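Local coordinates for protein endo-1,4-beta-xylanase I (Hypocrea jecorina, PDB 1XYN) that hydrolyses internal 1,4-beta-xylosidic bonds in the main chain of xylan, a plant cell-wall hemicellulose, releasing xylo-oligosaccharides and xylose, at residues N107-E112 with F121-S126; V74-M79 with L151-M156; G52-N57 with G170-S175; G61-Y66 with V161-W166; S45-F50 with T136-N141. One frame throughout, in Å; residues are numbered along the deposited sequence.

Interaction 1: residues N107-E112 with F121-S126; sequences NTRVNE and FNQYIS
The ring of Phe121 carries Arg109 CB over one face, displaced toward the rim, in a CH-pi contact 4.0 Å from CB to the ring centroid; at the ring edge, in plane, Glu112 O lies 3.6 Å from Phe121 CE1. The other flat groups meet at Gln123, whose amide plane is turned 45° from that of Asn107. There Asn107 ND2 donates to Gln123 OE1 at 2.7 Å, arriving nearly along the C=O axis. The two side chains run alongside each other in the same direction, Asn107 reaching over because its CG stands anti to the backbone N (chi1 -173°). Arg109 slants across Gln123, and its NE adds a weak bond to the same OE1 at 3.4 Å. OE1 is thus held mainly by Asn107, while Gln123 NE2 makes a weak hydrogen bond to Glu75. On the other face of the sheet Thr108 OG1 bonds Asn122 OD1 at 3.0 Å. Backbone pairing is antiparallel, with two bonds each for Asn107-Gln123 and Arg109-Phe121. At the far end of Arg109, NH1 bonds Val110 O and forms a salt bridge with Glu112, both of the second subunit. Arg109 and Gln123 are substrate-binding residues by similarity with relatives, and Glu75 is the predicted nucleophile, so this antiparallel pair probably lines the xylan-binding cleft of a family 11 xylanase.

Interaction 2: residues V74-M79 with L151-M156; sequences VEYYIM and LHLGQM
Leu153 sets its CG anti to the carbonyl carbon (chi1 -73°), which swings its CD2 branch toward Val74 on strand 74-79. The methyls Val74 CG1 and Leu153 CD2 touch at 3.6 Å, one side chain lying almost perpendicular to the other. The second branch of the valine, CG2, rests against the backbone of the loop, 3.8 Å from His152 O. Leu153 CD2 also reaches the ring of Tyr76, but loosely, at 4.5 Å from CD2 of the tyrosine. Further along, Met156 bends at both chi2 and chi3, which curls its terminal methyl back to Tyr76: Met156 CE lies 3.8 Å from Tyr76 OH, the thioether chain set across the line of the tyrosine. That hydroxyl has its polar partner elsewhere, in Gln159. The contact is small and mostly apolar, made by branch ends against a strand rather than by paired backbones. His152 O is engaged by the hydroxyl of Tyr124, while Phe143 of helix 139-148 packs on both Leu153 and Met156. Val74 and Tyr76 direct their side chains to segment 151-156, whereas the CB of Glu75 is directed away from it, and the Glu75 carboxylate bonds Tyr66 OH, consistent with a place in the cleft. Strand 74-79 thus has hydrophobic packing behind and the predicted nucleophile in front, as in the curved inner sheet of the family 11 beta-sandwich.

Interaction 3: residues G52-N57 with G170-S175; sequences GSFSVN and GSASQS
Phe54 and Ala172 stand on the same face of an antiparallel pair of strands, the alanine methyl coming to the edge of the phenylalanine ring near its plane, with Ala172 CB 3.7 Å from Phe54 CD1. CG anti to the backbone N (chi1 176°) places the ring with its edge against Ala172. Beyond it Gln174 folds back at chi2 (-74°), laying its amide across the neighbouring strand. Its NE2 donates to Ser53 O at 2.9 Å, and weakly to Thr133 O as well; Ser53 O lies in the plane of the glutamine amide, yet the donor stands well above the carbonyl plane of Ser53. Ser173 N reaches the same oxygen at 3.2 Å from the opposite face of that plane, so two N-H groups clamp one carbonyl. An alanine in place of Gln174 would probably leave Ser53 O with the Ser173 bond alone from this strand. On the other face the hydroxyl-bearing side chains of Ser53, Ser55, Ser171 and Ser173 line up, their backbones closed by bonds such as Ser55 N to Ser171 O at 2.8 Å. Two glycines allow close approach: Gly52 CA is 3.1 Å from Ser173 O and Gly170 CA 3.1 Å from Ser55 O, where a CB would clash. At the end of the pair, Asn57 OD1 lies 3.4 Å from Gly170 CA. Strand 168-177 is flanked by strand 23-30 on its other side, while Phe54 packs down on Leu63 and Val163 of strands 60-70 and 155-166, joining the two layers of the sandwich.

Interaction 4: residues G61-Y66 with V161-W166; sequences GLLSVY and VAVEGW
Two central strands of the curved sheet that forms the xylan cleft run side by side here, and they bring Tyr66 and Glu164, the predicted proton donor, onto one face. The pair is antiparallel, the short segments inclined at 139°. Leu62 N donates to Glu164 O at 2.9 Å and Glu164 N returns to Leu62 O; Ser64 and Ala162 are joined in the same reciprocal way. On the cleft face Leu62 and Glu164 extend in step with each other, Leu62 CD1 being 4.2 Å from Glu164 OE1. The glutamate chain runs out straight, its CG anti to the backbone N (chi1 173°), which carries the carboxylate away from the sheet to Tyr77, whose hydroxyl bonds OE1. Next along this face a water joins the strands: it lies 2.7 Å from Ser64 OG and donates to Ala162 O at 3.1 Å. Tyr66 CB rests on Ala162 CB at 4.2 Å, while the phenol end extends to Glu75, the predicted nucleophile, and to Trp68. The reverse face is apolar. Leu63 CD1 meets Val163 CG2 at 3.8 Å, the two side chains crossing at a slant, and Val65 and Val161 stand beside them. Phe54 of the outer sheet covers Leu63 and Val163, and Ile48 covers the valine pair. One face is apolar and packed against the outer sheet, the other bears Glu164, Ser64 and Tyr66, as in the inner sheet of the family 11 beta-jelly roll, where Glu164 and Glu75 probably serve as the retaining enzyme's two carboxylates.

Interaction 5: residues S45-F50 with T136-N141; sequences SAPINF and TVTVQN
Segments 45-50 and 136-141 run roughly antiparallel, the directions of 45-50 and 136-140 being 161° apart, and Ile48 pairs with Val137 through two backbone bonds, Val137 N to Ile48 O at 2.8 Å and Ile48 N to Val137 O at 3.1 Å. One step on, Asn49 and Thr136 stand as neighbours on one face, and Thr136 OG1 donates to Asn49 OD1 at 3.2 Å from above the carbonyl plane. Thr136 uses its other branch as well: CG2, anti to the backbone N, touches Pro47 CB at 3.7 Å. A glycine in place of Thr136 would probably leave Asn49 OD1 without this donor and uncover the flank of Pro47. This is the edge of the five-stranded outer sheet of the beta-sandwich, where strand 135-137 ends and, after an inverse gamma turn centred on Thr138, the chain enters helix 139-148, the single helix of the fold. On the inner face the contacts are apolar. Phe50 CE1 meets Val137 CG2 at 3.6 Å, the side chains slanting across each other, and Ile48 CD1 approaches Val139 CG1 at 4.2 Å. Beneath them lie Val65, Val161 and Ile78 of the inner sheet. Where the strand pairing has ended, Val139 CG2 sits 3.5 Å from Ser45 O, and that carbonyl accepts a hydrogen bond from a water which in turn takes one from Gln140 N, so the first turn of the helix is tied to the loop through solvent. Thr138 turns its hydroxyl to Asp98 instead.

How the interactions relate
All five contacts belong to one family 11 beta-sandwich. Interactions 3 and 5 share strand 48-56 in the outer sheet, their centres about 20 Å apart; interactions 1, 2 and 4 reach the curved inner sheet, 2 and 4 both using strand 155-166. Along the chain, interaction 1 is nested within 2, 2 within 4 and 4 within 3, while 5 crosses 2, 3 and 4. Interactions 1 and 3 lie on opposite sides of the chain's centre, about 26 Å apart, whereas 3 and 4 (centres about 10 Å apart) meet face to face between the sheets. Interactions 1, 2 and 4 together bring the predicted catalytic glutamates and likely substrate-binding residues into one cleft.

Interaction 1: residues N107-E112 with F121-S126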
# COMPACT_ATOMS: atom_id res chain seq x y z
N ASN A 107 1.35 9.98 -11.28
CA ASN A 107 0.34 9.25 -10.54
C ASN A 107 0.39 9.70 -9.10
O ASN A 107 1.32 10.40 -8.69
CB ASN A 107 0.63 7.75 -10.63
CG ASN A 107 -0.47 6.91 -10.02
OD1 ASN A 107 -1.64 7.29 -10.02
ND2 ASN A 107 -0.11 5.74 -9.50
N THR A 108 -0.64 9.34 -8.34
CA THR A 108 -0.70 9.72 -6.95
C THR A 108 -0.99 8.47 -6.12
O THR A 108 -1.77 7.61 -6.52
CB THR A 108 -1.76 10.81 -6.70
OG1 THR A 108 -1.53 11.90 -7.60
CG2 THR A 108 -1.69 11.33 -5.27
N ARG A 109 -0.28 8.35 -5.01
CA ARG A 109 -0.43 7.24 -4.09
C ARG A 109 -0.95 7.82 -2.78
O ARG A 109 -0.25 8.57 -2.10
CB ARG A 109 0.94 6.56 -3.89
CG ARG A 109 1.36 5.67 -5.05
CD ARG A 109 0.44 4.47 -5.14
NE ARG A 109 0.68 3.62 -6.31
CZ ARG A 109 -0.11 2.61 -6.67
NH1 ARG A 109 -1.19 2.31 -5.96
NH2 ARG A 109 0.17 1.91 -7.77
N VAL A 110 -2.21 7.53 -2.46
CA VAL A 110 -2.83 8.03 -1.24
C VAL A 110 -2.65 7.07 -0.07
O VAL A 110 -2.94 5.88 -0.19
CB VAL A 110 -4.34 8.30 -1.44
CG1 VAL A 110 -5.03 8.56 -0.11
CG2 VAL A 110 -4.53 9.50 -2.37
N ASN A 111 -2.17 7.59 1.06
CA ASN A 111 -1.94 6.80 2.27
C ASN A 111 -1.16 5.53 1.96
O ASN A 111 -1.59 4.42 2.28
CB ASN A 111 -3.28 6.42 2.92
CG ASN A 111 -4.09 7.64 3.33
OD1 ASN A 111 -3.54 8.62 3.83
ND2 ASN A 111 -5.40 7.57 3.11
N GLU A 112 -0.04 5.70 1.28
CA GLU A 112 0.82 4.59 0.91
C GLU A 112 2.13 4.66 1.67
O GLU A 112 2.59 5.73 2.06
CB GLU A 112 1.10 4.62 -0.60
CG GLU A 112 -0.15 4.55 -1.46
CD GLU A 112 -0.94 3.27 -1.26
OE1 GLU A 112 -0.31 2.20 -1.09
OE2 GLU A 112 -2.19 3.33 -1.28
N PHE A 121 1.61 10.94 -1.87
CA PHE A 121 2.64 11.58 -2.66
C PHE A 121 2.45 11.24 -4.13
O PHE A 121 1.69 10.35 -4.47
CB PHE A 121 4.00 11.05 -2.20
CG PHE A 121 4.07 9.55 -2.12
CD1 PHE A 121 3.68 8.88 -0.97
CD2 PHE A 121 4.46 8.80 -3.23
CE1 PHE A 121 3.68 7.49 -0.92
CE2 PHE A 121 4.47 7.40 -3.19
CZ PHE A 121 4.07 6.75 -2.03
N ASN A 122 3.18 11.92 -5.00
CA ASN A 122 3.07 11.68 -6.43
C ASN A 122 4.18 10.76 -6.94
O ASN A 122 5.18 10.53 -6.26
CB ASN A 122 3.11 13.01 -7.19
CG ASN A 122 1.95 13.92 -6.81
OD1 ASN A 122 0.82 13.71 -7.24
ND2 ASN A 122 2.22 14.92 -5.98
N GLN A 123 3.99 10.21 -8.13
CA GLN A 123 4.97 9.34 -8.75
C GLN A 123 5.30 9.91 -10.13
O GLN A 123 4.40 10.31 -10.86
CB GLN A 123 4.40 7.93 -8.97
CG GLN A 123 3.99 7.16 -7.73
CD GLN A 123 3.53 5.75 -8.08
OE1 GLN A 123 2.42 5.56 -8.57
NE2 GLN A 123 4.39 4.77 -7.85
N TYR A 124 6.58 9.96 -10.47
CA TYR A 124 7.00 10.44 -11.78
C TYR A 124 7.58 9.21 -12.46
O TYR A 124 8.63 8.71 -12.07
CB TYR A 124 8.05 11.54 -11.68
CG TYR A 124 7.64 12.75 -10.88
CD1 TYR A 124 6.29 13.02 -10.61
CD2 TYR A 124 8.59 13.63 -10.38
CE1 TYR A 124 5.92 14.13 -9.86
CE2 TYR A 124 8.23 14.73 -9.63
CZ TYR A 124 6.89 14.98 -9.37
OH TYR A 124 6.56 16.08 -8.62
N ILE A 125 6.89 8.70 -13.47
CA ILE A 125 7.35 7.50 -14.14
C ILE A 125 7.72 7.72 -15.60
O ILE A 125 7.03 8.43 -16.32
CB ILE A 125 6.27 6.39 -14.07
CG1 ILE A 125 5.82 6.17 -12.62
CG2 ILE A 125 6.78 5.09 -14.68
CD1 ILE A 125 4.61 5.26 -12.47
N SER A 126 8.82 7.11 -16.01
CA SER A 126 9.30 7.17 -17.39
C SER A 126 9.35 5.72 -17.86
O SER A 126 10.19 4.96 -17.40
CB SER A 126 10.71 7.78 -17.46
OG SER A 126 10.74 9.17 -17.20

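Interaction 2: residues V74-M79 with L151-M156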
# COMPACT_ATOMS: atom_id res chain seq x y z
N VAL A 74 8.53 12.47 -3.40
CA VAL A 74 8.31 11.90 -4.74
C VAL A 74 8.93 10.53 -4.96
O VAL A 74 10.12 10.32 -4.71
CB VAL A 74 8.91 12.84 -5.84
CG1 VAL A 74 8.68 12.24 -7.22
CG2 VAL A 74 8.31 14.24 -5.75
N GLU A 75 8.14 9.59 -5.47
CA GLU A 75 8.65 8.27 -5.78
C GLU A 75 8.76 8.23 -7.30
O GLU A 75 7.77 8.44 -8.00
CB GLU A 75 7.68 7.20 -5.30
CG GLU A 75 8.03 5.78 -5.70
CD GLU A 75 7.04 4.76 -5.15
OE1 GLU A 75 5.82 4.99 -5.28
OE2 GLU A 75 7.48 3.75 -4.56
N TYR A 76 9.94 7.95 -7.83
CA TYR A 76 10.07 7.93 -9.26
C TYR A 76 10.61 6.62 -9.81
O TYR A 76 11.27 5.87 -9.12
CB TYR A 76 10.92 9.13 -9.73
CG TYR A 76 12.36 9.14 -9.28
CD1 TYR A 76 13.33 8.41 -9.98
CD2 TYR A 76 12.77 9.88 -8.16
CE1 TYR A 76 14.66 8.40 -9.58
CE2 TYR A 76 14.11 9.88 -7.75
CZ TYR A 76 15.05 9.13 -8.47
OH TYR A 76 16.37 9.10 -8.10
N TYR A 77 10.27 6.35 -11.07
CA TYR A 77 10.70 5.14 -11.76
C TYR A 77 11.12 5.52 -13.16
O TYR A 77 10.57 6.44 -13.76
CB TYR A 77 9.55 4.13 -11.94
CG TYR A 77 8.95 3.51 -10.70
CD1 TYR A 77 8.26 4.28 -9.78
CD2 TYR A 77 9.00 2.12 -10.50
CE1 TYR A 77 7.63 3.71 -8.69
CE2 TYR A 77 8.37 1.53 -9.41
CZ TYR A 77 7.68 2.34 -8.51
OH TYR A 77 7.03 1.80 -7.42
N ILE A 78 12.09 4.79 -13.68
CA ILE A 78 12.58 4.96 -15.04
C ILE A 78 12.67 3.51 -15.47
O ILE A 78 13.70 2.86 -15.31
CB ILE A 78 13.95 5.65 -15.11
CG1 ILE A 78 13.84 7.09 -14.61
CG2 ILE A 78 14.46 5.64 -16.56
CD1 ILE A 78 15.16 7.77 -14.36
N MET A 79 11.52 2.99 -15.90
CA MET A 79 11.39 1.60 -16.33
C MET A 79 12.07 1.31 -17.64
O MET A 79 11.75 1.92 -18.65
CB MET A 79 9.92 1.22 -16.42
CG MET A 79 9.27 0.98 -15.08
SD MET A 79 7.50 0.78 -15.23
CE MET A 79 6.98 1.84 -13.87
N LEU A 151 6.54 18.25 -13.45
CA LEU A 151 6.83 17.20 -12.48
C LEU A 151 8.05 17.67 -11.68
O LEU A 151 9.20 17.43 -12.05
CB LEU A 151 7.06 15.86 -13.19
CG LEU A 151 5.94 15.41 -14.14
CD1 LEU A 151 6.15 13.96 -14.55
CD2 LEU A 151 4.58 15.57 -13.48
N HIS A 152 7.75 18.37 -10.59
CA HIS A 152 8.73 18.98 -9.69
C HIS A 152 9.34 18.03 -8.63
O HIS A 152 8.62 17.41 -7.84
CB HIS A 152 8.03 20.17 -9.02
CG HIS A 152 8.93 21.07 -8.24
ND1 HIS A 152 8.74 21.31 -6.89
CD2 HIS A 152 9.99 21.81 -8.61
CE1 HIS A 152 9.65 22.17 -6.47
NE2 HIS A 152 10.42 22.49 -7.49
N LEU A 153 10.68 17.96 -8.60
CA LEU A 153 11.42 17.12 -7.63
C LEU A 153 12.02 17.95 -6.50
O LEU A 153 12.23 19.16 -6.64
CB LEU A 153 12.55 16.35 -8.32
CG LEU A 153 12.27 15.17 -9.24
CD1 LEU A 153 13.59 14.56 -9.69
CD2 LEU A 153 11.45 14.13 -8.51
N GLY A 154 12.29 17.29 -5.37
CA GLY A 154 12.87 17.97 -4.22
C GLY A 154 14.29 17.49 -3.96
O GLY A 154 15.05 17.28 -4.91
N GLN A 155 14.66 17.34 -2.69
CA GLN A 155 16.00 16.87 -2.30
C GLN A 155 16.13 15.38 -2.63
O GLN A 155 15.26 14.59 -2.29
CB GLN A 155 16.23 17.03 -0.80
CG GLN A 155 15.81 18.36 -0.23
CD GLN A 155 15.73 18.33 1.29
OE1 GLN A 155 14.76 18.81 1.89
NE2 GLN A 155 16.74 17.75 1.92
N MET A 156 17.25 15.00 -3.24
CA MET A 156 17.49 13.61 -3.60
C MET A 156 17.72 12.71 -2.39
O MET A 156 18.51 13.02 -1.49
CB MET A 156 18.72 13.50 -4.51
CG MET A 156 18.50 14.00 -5.92
SD MET A 156 17.44 12.91 -6.86
CE MET A 156 18.63 12.19 -7.94

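Interaction 3: residues G52-N57 with G170-S175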
# COMPACT_ATOMS: atom_id res chain seq x y z
N GLY A 52 22.44 -7.50 -17.48
CA GLY A 52 22.23 -8.84 -16.97
C GLY A 52 20.98 -9.43 -17.55
O GLY A 52 20.63 -9.19 -18.70
N SER A 53 20.29 -10.23 -16.74
CA SER A 53 19.07 -10.86 -17.20
C SER A 53 17.90 -10.41 -16.33
O SER A 53 18.09 -9.85 -15.26
CB SER A 53 19.22 -12.39 -17.18
OG SER A 53 19.21 -12.91 -15.86
N PHE A 54 16.70 -10.64 -16.84
CA PHE A 54 15.47 -10.27 -16.15
C PHE A 54 14.36 -11.02 -16.86
O PHE A 54 13.92 -10.63 -17.95
CB PHE A 54 15.26 -8.76 -16.23
CG PHE A 54 13.97 -8.30 -15.61
CD1 PHE A 54 13.80 -8.30 -14.23
CD2 PHE A 54 12.92 -7.86 -16.41
CE1 PHE A 54 12.61 -7.86 -13.67
CE2 PHE A 54 11.74 -7.42 -15.85
CZ PHE A 54 11.58 -7.42 -14.48
N SER A 55 13.96 -12.14 -16.26
CA SER A 55 12.91 -12.98 -16.82
C SER A 55 11.66 -12.96 -15.93
O SER A 55 11.76 -13.02 -14.70
CB SER A 55 13.43 -14.41 -16.97
OG SER A 55 12.47 -15.24 -17.59
N VAL A 56 10.50 -12.84 -16.55
CA VAL A 56 9.23 -12.81 -15.83
C VAL A 56 8.36 -13.94 -16.40
O VAL A 56 7.78 -13.82 -17.48
CB VAL A 56 8.52 -11.43 -15.99
CG1 VAL A 56 7.19 -11.41 -15.27
CG2 VAL A 56 9.41 -10.33 -15.44
N ASN A 57 8.33 -15.07 -15.68
CA ASN A 57 7.57 -16.23 -16.12
C ASN A 57 6.07 -15.95 -16.15
O ASN A 57 5.37 -16.41 -17.05
CB ASN A 57 7.87 -17.44 -15.22
CG ASN A 57 9.34 -17.83 -15.23
OD1 ASN A 57 10.03 -17.70 -14.22
ND2 ASN A 57 9.82 -18.31 -16.36
N GLY A 170 9.72 -15.41 -11.50
CA GLY A 170 10.71 -14.90 -12.42
C GLY A 170 12.05 -14.84 -11.73
O GLY A 170 12.18 -15.24 -10.58
N SER A 171 13.06 -14.32 -12.44
CA SER A 171 14.40 -14.20 -11.89
C SER A 171 15.15 -13.06 -12.58
O SER A 171 14.81 -12.67 -13.69
CB SER A 171 15.17 -15.51 -12.03
OG SER A 171 15.35 -15.86 -13.39
N ALA A 172 16.19 -12.55 -11.92
CA ALA A 172 16.99 -11.45 -12.44
C ALA A 172 18.39 -11.41 -11.81
O ALA A 172 18.54 -11.61 -10.60
CB ALA A 172 16.27 -10.12 -12.21
N SER A 173 19.40 -11.19 -12.64
CA SER A 173 20.79 -11.08 -12.20
C SER A 173 21.28 -9.82 -12.88
O SER A 173 21.49 -9.80 -14.09
CB SER A 173 21.61 -12.28 -12.65
OG SER A 173 21.16 -13.48 -12.04
N GLN A 174 21.43 -8.76 -12.09
CA GLN A 174 21.84 -7.47 -12.62
C GLN A 174 23.11 -6.90 -12.01
O GLN A 174 23.36 -7.03 -10.82
CB GLN A 174 20.69 -6.47 -12.42
CG GLN A 174 19.46 -6.72 -13.30
CD GLN A 174 19.69 -6.35 -14.76
OE1 GLN A 174 20.26 -5.30 -15.05
NE2 GLN A 174 19.26 -7.21 -15.67
N SER A 175 23.88 -6.22 -12.86
CA SER A 175 25.13 -5.56 -12.47
C SER A 175 24.77 -4.07 -12.42
O SER A 175 24.18 -3.55 -13.37
CB SER A 175 26.20 -5.80 -13.53
OG SER A 175 26.28 -7.18 -13.89

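Interaction 4: residues G61-Y66 with V161-W166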
# COMPACT_ATOMS: atom_id res chain seq x y z
N GLY A 61 6.22 -7.72 -13.59
CA GLY A 61 7.65 -7.61 -13.35
C GLY A 61 8.20 -6.33 -13.96
O GLY A 61 7.94 -6.05 -15.13
N LEU A 62 8.97 -5.57 -13.18
CA LEU A 62 9.54 -4.31 -13.65
C LEU A 62 11.03 -4.18 -13.34
O LEU A 62 11.46 -4.47 -12.23
CB LEU A 62 8.83 -3.12 -12.98
CG LEU A 62 7.36 -3.19 -12.56
CD1 LEU A 62 6.97 -1.93 -11.79
CD2 LEU A 62 6.47 -3.37 -13.77
N LEU A 63 11.82 -3.77 -14.34
CA LEU A 63 13.25 -3.53 -14.14
C LEU A 63 13.42 -2.02 -14.34
O LEU A 63 13.19 -1.50 -15.43
CB LEU A 63 14.09 -4.30 -15.16
CG LEU A 63 15.61 -4.10 -15.07
CD1 LEU A 63 16.14 -4.53 -13.69
CD2 LEU A 63 16.31 -4.88 -16.18
N SER A 64 13.82 -1.31 -13.29
CA SER A 64 13.95 0.14 -13.42
C SER A 64 14.82 0.84 -12.40
O SER A 64 15.12 0.30 -11.34
CB SER A 64 12.55 0.76 -13.31
OG SER A 64 11.99 0.56 -12.02
N VAL A 65 15.25 2.04 -12.76
CA VAL A 65 16.00 2.87 -11.83
C VAL A 65 14.84 3.36 -10.98
O VAL A 65 13.82 3.79 -11.52
CB VAL A 65 16.73 4.05 -12.54
CG1 VAL A 65 17.31 5.00 -11.49
CG2 VAL A 65 17.84 3.52 -13.47
N TYR A 66 14.95 3.19 -9.67
CA TYR A 66 13.91 3.57 -8.73
C TYR A 66 14.49 4.47 -7.64
O TYR A 66 15.64 4.31 -7.24
CB TYR A 66 13.31 2.29 -8.11
CG TYR A 66 12.38 2.50 -6.93
CD1 TYR A 66 11.06 2.89 -7.12
CD2 TYR A 66 12.82 2.28 -5.62
CE1 TYR A 66 10.19 3.05 -6.04
CE2 TYR A 66 11.97 2.44 -4.55
CZ TYR A 66 10.66 2.82 -4.76
OH TYR A 66 9.81 2.97 -3.68
N VAL A 161 18.74 0.54 -8.54
CA VAL A 161 18.32 -0.16 -9.74
C VAL A 161 17.55 -1.29 -9.08
O VAL A 161 18.13 -2.09 -8.34
CB VAL A 161 19.50 -0.73 -10.51
CG1 VAL A 161 19.02 -1.68 -11.60
CG2 VAL A 161 20.32 0.39 -11.12
N ALA A 162 16.24 -1.33 -9.27
CA ALA A 162 15.42 -2.35 -8.62
C ALA A 162 14.52 -3.19 -9.51
O ALA A 162 14.20 -2.83 -10.64
CB ALA A 162 14.60 -1.70 -7.50
N VAL A 163 14.16 -4.36 -8.99
CA VAL A 163 13.26 -5.28 -9.66
C VAL A 163 12.07 -5.31 -8.72
O VAL A 163 12.23 -5.37 -7.50
CB VAL A 163 13.87 -6.70 -9.77
CG1 VAL A 163 12.81 -7.69 -10.21
CG2 VAL A 163 15.01 -6.72 -10.77
N GLU A 164 10.88 -5.20 -9.29
CA GLU A 164 9.66 -5.20 -8.48
C GLU A 164 8.66 -6.12 -9.14
O GLU A 164 8.59 -6.21 -10.36
CB GLU A 164 9.09 -3.78 -8.36
CG GLU A 164 7.72 -3.68 -7.69
CD GLU A 164 7.31 -2.24 -7.34
OE1 GLU A 164 8.00 -1.29 -7.77
OE2 GLU A 164 6.30 -2.06 -6.62
N GLY A 165 7.91 -6.86 -8.32
CA GLY A 165 6.94 -7.78 -8.89
C GLY A 165 5.89 -8.31 -7.94
O GLY A 165 5.91 -8.03 -6.74
N TRP A 166 4.97 -9.07 -8.51
CA TRP A 166 3.87 -9.69 -7.79
C TRP A 166 3.05 -10.53 -8.77
O TRP A 166 3.19 -10.38 -9.99
CB TRP A 166 2.97 -8.64 -7.13
CG TRP A 166 2.24 -7.72 -8.08
CD1 TRP A 166 1.02 -7.94 -8.68
CD2 TRP A 166 2.62 -6.38 -8.46
NE1 TRP A 166 0.63 -6.83 -9.39
CE2 TRP A 166 1.59 -5.86 -9.28
CE3 TRP A 166 3.74 -5.58 -8.19
CZ2 TRP A 166 1.64 -4.58 -9.82
CZ3 TRP A 166 3.79 -4.30 -8.73
CH2 TRP A 166 2.74 -3.81 -9.53
O HOH W 1 11.33 -1.56 -10.45

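Interaction 5: residues S45-F50 with T136-N141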
# COMPACT_ATOMS: atom_id res chain seq x y z
N SER A 45 23.19 12.86 -10.53
CA SER A 45 22.94 13.02 -11.96
C SER A 45 23.79 12.07 -12.78
O SER A 45 23.71 12.05 -14.01
CB SER A 45 23.26 14.46 -12.37
OG SER A 45 22.45 15.37 -11.65
N ALA A 46 24.60 11.26 -12.11
CA ALA A 46 25.48 10.32 -12.79
C ALA A 46 24.73 9.24 -13.55
O ALA A 46 23.81 8.63 -13.02
CB ALA A 46 26.43 9.69 -11.79
N PRO A 47 25.07 9.05 -14.84
CA PRO A 47 24.43 8.04 -15.69
C PRO A 47 24.62 6.65 -15.08
O PRO A 47 25.76 6.21 -14.84
CB PRO A 47 25.19 8.19 -17.00
CG PRO A 47 25.46 9.66 -17.05
CD PRO A 47 25.93 9.94 -15.64
N ILE A 48 23.51 5.98 -14.82
CA ILE A 48 23.52 4.65 -14.21
C ILE A 48 23.57 3.49 -15.21
O ILE A 48 22.74 3.39 -16.11
CB ILE A 48 22.31 4.48 -13.28
CG1 ILE A 48 22.33 5.55 -12.19
CG2 ILE A 48 22.32 3.09 -12.66
CD1 ILE A 48 21.09 5.51 -11.30
N ASN A 49 24.55 2.61 -15.01
CA ASN A 49 24.75 1.44 -15.85
C ASN A 49 24.12 0.21 -15.19
O ASN A 49 24.24 0.03 -13.97
CB ASN A 49 26.24 1.17 -16.05
CG ASN A 49 26.99 2.40 -16.53
OD1 ASN A 49 27.21 2.57 -17.74
ND2 ASN A 49 27.39 3.26 -15.60
N PHE A 50 23.45 -0.60 -15.99
CA PHE A 50 22.81 -1.83 -15.51
C PHE A 50 22.97 -2.87 -16.61
O PHE A 50 23.19 -2.54 -17.77
CB PHE A 50 21.32 -1.59 -15.21
CG PHE A 50 20.48 -1.29 -16.42
CD1 PHE A 50 20.50 -0.02 -17.00
CD2 PHE A 50 19.70 -2.28 -17.01
CE1 PHE A 50 19.75 0.26 -18.14
CE2 PHE A 50 18.95 -2.02 -18.15
CZ PHE A 50 18.97 -0.74 -18.71
N THR A 136 22.56 2.07 -20.23
CA THR A 136 22.91 3.21 -19.40
C THR A 136 21.68 4.09 -19.38
O THR A 136 20.98 4.20 -20.38
CB THR A 136 24.05 4.04 -20.02
OG1 THR A 136 25.21 3.23 -20.17
CG2 THR A 136 24.38 5.24 -19.13
N VAL A 137 21.41 4.69 -18.23
CA VAL A 137 20.27 5.56 -18.06
C VAL A 137 20.75 6.94 -17.62
O VAL A 137 21.16 7.12 -16.47
CB VAL A 137 19.29 4.99 -16.98
CG1 VAL A 137 18.15 5.97 -16.71
CG2 VAL A 137 18.74 3.67 -17.43
N THR A 138 20.77 7.89 -18.56
CA THR A 138 21.18 9.26 -18.27
C THR A 138 20.02 9.89 -17.48
O THR A 138 19.10 10.48 -18.05
CB THR A 138 21.44 10.05 -19.59
OG1 THR A 138 22.32 9.30 -20.43
CG2 THR A 138 22.11 11.37 -19.29
N VAL A 139 20.06 9.74 -16.16
CA VAL A 139 19.02 10.26 -15.29
C VAL A 139 18.64 11.74 -15.41
O VAL A 139 17.48 12.10 -15.17
CB VAL A 139 19.29 9.91 -13.80
CG1 VAL A 139 19.17 8.41 -13.59
CG2 VAL A 139 20.67 10.38 -13.39
N GLN A 140 19.59 12.60 -15.77
CA GLN A 140 19.30 14.03 -15.90
C GLN A 140 18.28 14.31 -17.00
O GLN A 140 17.43 15.17 -16.84
CB GLN A 140 20.56 14.85 -16.16
CG GLN A 140 21.17 15.47 -14.90
CD GLN A 140 20.22 16.36 -14.11
OE1 GLN A 140 19.83 17.43 -14.56
NE2 GLN A 140 19.88 15.92 -12.91
N ASN A 141 18.37 13.58 -18.10
CA ASN A 141 17.42 13.75 -19.20
C ASN A 141 15.99 13.54 -18.72
O ASN A 141 15.06 14.21 -19.19
CB ASN A 141 17.75 12.79 -20.34
CG ASN A 141 19.06 13.13 -21.05
OD1 ASN A 141 19.65 14.19 -20.83
ND2 ASN A 141 19.51 12.24 -21.92
O HOH W 2 22.41 12.16 -16.41